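Local atomic coordinates of DNA protection during starvation protein (Mycobacterium smegmatis, PDB entry 2YW6), a protein that probably protects DNA from oxidative damage by using hydrogen peroxide to oxidise ferrous iron and storing the ferric mineral inside a hollow shell of twelve subunits. Residues 34-43 against 95-105. Sequence-based numbering, arbitrary orientation.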
loop_
_atom_site.group_PDB
_atom_site.type_symbol
_atom_site.label_atom_id
_atom_site.label_comp_id
_atom_site.label_asym_id
_atom_site.label_seq_id
_atom_site.Cartn_x
_atom_site.Cartn_y
_atom_site.Cartn_z
ATOM N N THR B 34 28.360 -2.677 14.713
ATOM C CA THR B 34 29.505 -2.548 13.821
ATOM C C THR B 34 29.048 -2.220 12.393
ATOM O O THR B 34 29.550 -1.276 11.780
ATOM C CB THR B 34 30.322 -3.838 13.817
ATOM O OG1 THR B 34 30.678 -4.162 15.163
ATOM C CG2 THR B 34 31.572 -3.679 12.976
ATOM N N LEU B 35 28.097 -3.004 11.875
ATOM C CA LEU B 35 27.546 -2.784 10.533
ATOM C C LEU B 35 27.214 -1.315 10.349
ATOM O O LEU B 35 27.578 -0.697 9.356
ATOM C CB LEU B 35 26.255 -3.593 10.327
ATOM C CG LEU B 35 26.221 -4.881 9.491
ATOM C CD1 LEU B 35 27.505 -5.032 8.666
ATOM C CD2 LEU B 35 26.008 -6.057 10.418
ATOM N N LYS B 36 26.502 -0.768 11.326
ATOM C CA LYS B 36 26.099 0.629 11.293
ATOM C C LYS B 36 27.320 1.545 11.339
ATOM O O LYS B 36 27.383 2.539 10.611
ATOM C CB LYS B 36 25.174 0.932 12.474
ATOM C CG LYS B 36 23.916 1.681 12.079
ATOM C CD LYS B 36 23.103 0.889 11.093
ATOM C CE LYS B 36 21.855 1.662 10.684
ATOM N NZ LYS B 36 22.238 2.926 10.032
ATOM N N HIS B 37 28.288 1.194 12.187
ATOM C CA HIS B 37 29.519 1.966 12.320
ATOM C C HIS B 37 30.226 2.156 10.980
ATOM O O HIS B 37 30.662 3.260 10.663
ATOM C CB HIS B 37 30.497 1.288 13.294
ATOM C CG HIS B 37 31.811 2.005 13.423
ATOM N ND1 HIS B 37 32.000 3.077 14.273
ATOM C CD2 HIS B 37 32.989 1.834 12.772
ATOM C CE1 HIS B 37 33.232 3.532 14.136
ATOM N NE2 HIS B 37 33.853 2.799 13.233
ATOM N N VAL B 38 30.354 1.084 10.200
ATOM C CA VAL B 38 31.036 1.207 8.915
ATOM C C VAL B 38 30.159 1.984 7.940
ATOM O O VAL B 38 30.668 2.749 7.116
ATOM C CB VAL B 38 31.423 -0.181 8.291
ATOM C CG1 VAL B 38 31.476 -1.260 9.364
ATOM C CG2 VAL B 38 30.474 -0.543 7.165
ATOM N N HIS B 39 28.842 1.798 8.037
ATOM C CA HIS B 39 27.931 2.517 7.164
ATOM C C HIS B 39 28.204 4.008 7.309
ATOM O O HIS B 39 28.226 4.748 6.321
ATOM C CB HIS B 39 26.478 2.233 7.540
ATOM C CG HIS B 39 25.481 2.996 6.718
ATOM N ND1 HIS B 39 24.518 2.375 5.951
ATOM C CD2 HIS B 39 25.296 4.328 6.545
ATOM C CE1 HIS B 39 23.787 3.290 5.341
ATOM N NE2 HIS B 39 24.238 4.484 5.684
ATOM N N TRP B 40 28.416 4.438 8.550
ATOM C CA TRP B 40 28.665 5.842 8.833
ATOM C C TRP B 40 30.070 6.308 8.482
ATOM O O TRP B 40 30.284 7.477 8.164
ATOM C CB TRP B 40 28.402 6.134 10.315
ATOM C CG TRP B 40 27.006 5.825 10.759
ATOM C CD1 TRP B 40 25.872 5.878 9.999
ATOM C CD2 TRP B 40 26.585 5.459 12.082
ATOM N NE1 TRP B 40 24.776 5.568 10.762
ATOM C CE2 TRP B 40 25.182 5.308 12.040
ATOM C CE3 TRP B 40 27.255 5.247 13.288
ATOM C CZ2 TRP B 40 24.435 4.949 13.172
ATOM C CZ3 TRP B 40 26.504 4.886 14.418
ATOM C CH2 TRP B 40 25.111 4.746 14.342
ATOM N N ASN B 41 31.032 5.399 8.516
ATOM C CA ASN B 41 32.403 5.795 8.253
ATOM C C ASN B 41 33.029 5.459 6.903
ATOM O O ASN B 41 34.226 5.722 6.705
ATOM C CB ASN B 41 33.293 5.291 9.394
ATOM C CG ASN B 41 33.031 6.032 10.702
ATOM O OD1 ASN B 41 32.217 5.615 11.529
ATOM N ND2 ASN B 41 33.704 7.160 10.875
ATOM N N VAL B 42 32.247 4.892 5.978
ATOM C CA VAL B 42 32.768 4.572 4.643
ATOM C C VAL B 42 32.688 5.768 3.714
ATOM O O VAL B 42 31.635 6.401 3.567
ATOM C CB VAL B 42 32.016 3.405 3.940
ATOM C CG1 VAL B 42 32.628 2.091 4.334
ATOM C CG2 VAL B 42 30.534 3.422 4.293
ATOM N N VAL B 43 33.813 6.067 3.081
ATOM C CA VAL B 43 33.899 7.174 2.148
ATOM C C VAL B 43 34.475 6.633 0.852
ATOM O O VAL B 43 34.858 5.464 0.772
ATOM C CB VAL B 43 34.817 8.283 2.686
ATOM C CG1 VAL B 43 34.251 8.829 3.987
ATOM C CG2 VAL B 43 36.225 7.743 2.889
ATOM N N TYR B 95 35.652 -3.533 16.476
ATOM C CA TYR B 95 35.926 -2.971 15.156
ATOM C C TYR B 95 36.709 -1.682 15.317
ATOM O O TYR B 95 36.235 -0.729 15.922
ATOM C CB TYR B 95 34.621 -2.706 14.385
ATOM C CG TYR B 95 34.818 -2.502 12.888
ATOM C CD1 TYR B 95 34.939 -3.598 12.021
ATOM C CD2 TYR B 95 34.871 -1.219 12.338
ATOM C CE1 TYR B 95 35.102 -3.419 10.641
ATOM C CE2 TYR B 95 35.037 -1.031 10.960
ATOM C CZ TYR B 95 35.141 -2.139 10.122
ATOM O OH TYR B 95 35.231 -1.958 8.764
ATOM N N SER B 96 37.906 -1.652 14.753
ATOM C CA SER B 96 38.764 -0.492 14.897
ATOM C C SER B 96 39.036 0.348 13.658
ATOM O O SER B 96 39.911 1.215 13.685
ATOM C CB SER B 96 40.086 -0.935 15.531
ATOM O OG SER B 96 40.508 -2.182 15.003
ATOM N N VAL B 97 38.309 0.106 12.571
ATOM C CA VAL B 97 38.511 0.910 11.369
ATOM C C VAL B 97 37.505 2.046 11.459
ATOM O O VAL B 97 36.318 1.798 11.680
ATOM C CB VAL B 97 38.226 0.123 10.079
ATOM C CG1 VAL B 97 38.530 0.997 8.878
ATOM C CG2 VAL B 97 39.047 -1.154 10.044
ATOM N N GLU B 98 37.969 3.281 11.287
ATOM C CA GLU B 98 37.078 4.433 11.373
ATOM C C GLU B 98 36.802 5.068 10.022
ATOM O O GLU B 98 36.498 4.365 9.065
ATOM C CB GLU B 98 37.661 5.443 12.350
ATOM C CG GLU B 98 37.599 4.943 13.778
ATOM C CD GLU B 98 38.625 5.594 14.675
ATOM O OE1 GLU B 98 38.718 6.840 14.676
ATOM O OE2 GLU B 98 39.334 4.854 15.388
ATOM N N ARG B 99 36.880 6.390 9.945
ATOM C CA ARG B 99 36.653 7.083 8.674
ATOM C C ARG B 99 37.592 6.358 7.699
ATOM O O ARG B 99 38.798 6.306 7.935
ATOM C CB ARG B 99 37.074 8.546 8.814
ATOM C CG ARG B 99 36.640 9.472 7.695
ATOM C CD ARG B 99 35.410 10.249 8.117
ATOM N NE ARG B 99 35.207 11.466 7.337
ATOM C CZ ARG B 99 34.301 12.393 7.637
ATOM N NH1 ARG B 99 33.521 12.239 8.699
ATOM N NH2 ARG B 99 34.176 13.477 6.879
ATOM N N ASP B 100 37.072 5.783 6.624
ATOM C CA ASP B 100 37.959 5.076 5.710
ATOM C C ASP B 100 37.262 4.683 4.419
ATOM O O ASP B 100 36.074 4.934 4.246
ATOM C CB ASP B 100 38.541 3.835 6.408
ATOM C CG ASP B 100 40.008 3.611 6.074
ATOM O OD1 ASP B 100 40.689 2.865 6.805
ATOM O OD2 ASP B 100 40.485 4.180 5.074
ATOM N N THR B 101 38.007 4.067 3.510
ATOM C CA THR B 101 37.471 3.663 2.216
ATOM C C THR B 101 36.720 2.337 2.244
ATOM O O THR B 101 36.703 1.629 3.260
ATOM C CB THR B 101 38.593 3.554 1.154
ATOM O OG1 THR B 101 39.526 2.535 1.538
ATOM C CG2 THR B 101 39.325 4.875 1.023
ATOM N N VAL B 102 36.111 2.017 1.105
ATOM C CA VAL B 102 35.353 0.793 0.922
ATOM C C VAL B 102 36.254 -0.436 0.991
ATOM O O VAL B 102 35.851 -1.480 1.515
ATOM C CB VAL B 102 34.606 0.833 -0.445
ATOM C CG1 VAL B 102 34.108 -0.549 -0.844
ATOM C CG2 VAL B 102 33.439 1.802 -0.354
ATOM N N GLN B 103 37.470 -0.312 0.471
ATOM C CA GLN B 103 38.406 -1.429 0.470
ATOM C C GLN B 103 38.739 -1.859 1.895
ATOM O O GLN B 103 38.641 -3.035 2.237
ATOM C CB GLN B 103 39.697 -1.041 -0.261
ATOM C CG GLN B 103 39.493 -0.278 -1.567
ATOM C CD GLN B 103 38.365 -0.840 -2.414
ATOM O OE1 GLN B 103 37.189 -0.669 -2.093
ATOM N NE2 GLN B 103 38.718 -1.520 -3.501
ATOM N N ALA B 104 39.124 -0.891 2.720
ATOM C CA ALA B 104 39.492 -1.137 4.108
ATOM C C ALA B 104 38.349 -1.697 4.938
ATOM O O ALA B 104 38.510 -2.710 5.628
ATOM C CB ALA B 104 40.014 0.148 4.747
ATOM N N HIS B 105 37.196 -1.040 4.882
ATOM C CA HIS B 105 36.057 -1.516 5.650
ATOM C C HIS B 105 35.565 -2.877 5.177
ATOM O O HIS B 105 35.195 -3.726 5.995
ATOM C CB HIS B 105 34.907 -0.505 5.610
ATOM C CG HIS B 105 35.094 0.656 6.534
ATOM N ND1 HIS B 105 35.144 0.520 7.907
ATOM C CD2 HIS B 105 35.258 1.981 6.282
ATOM C CE1 HIS B 105 35.327 1.705 8.458
ATOM N NE2 HIS B 105 35.400 2.611 7.497
HETATM O O HOH W 1 32.671 -3.946 17.304
#
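V42 and D100 pair as a short parallel bridge at one end of the ferritin-like four-helix bundle of this Dps subunit. Segment 34-43 is the end of helix 12-41 and the residues just after it. Segment 95-105 is the loop that lies along that helix and then enters helix 102-127. Two backbone bonds make the bridge. D100 N donates to N41 O at 2.8 Å, nearly in line with the carbonyl. V43 N donates to D100 O, also at 2.8 Å. V43 CG2 packs against the same D100 carbonyl.

A buried, tightly packed part centres on Y95 and H105. The Y95 side chain has CG anti to the backbone N (chi1 -164°), which brings the ring against T34, H37 and V38. T34 CG2 meets the ring at its CB end, 3.5 Å from Y95 CG. V38 CG1 makes an off-centre CH-pi contact, 4.2 Å from the ring centroid. The H37 and Y95 rings meet at their borders, planes at 67°. V38 CB and V42 CG1 also pack on the H105 imidazole. H37 NE2 donates in its ring plane to V97 O at 3.1 Å. H37 ND1 bonds to G81 N of a second subunit, so the imidazole is held at both nitrogens.

The other side is looser. E98 is exposed, and its carboxylate leads away to a salt bridge with K80 of the second subunit. R99 is poorly ordered but packs on K77 of the second subunit and W150 of a third. The CB of T101, N-cap of helix 102-127, is directed away from segment 34-43.

H105, in the first turn of that helix, is hydrogen-bonded at both ring nitrogens. The NE2 N-H is shared weakly between E98 O and N41 O. Y95 OH and H105 ND1 share a hydrogen bond of 2.6 Å, with ND1 at the edge of the Y95 ring and in its plane.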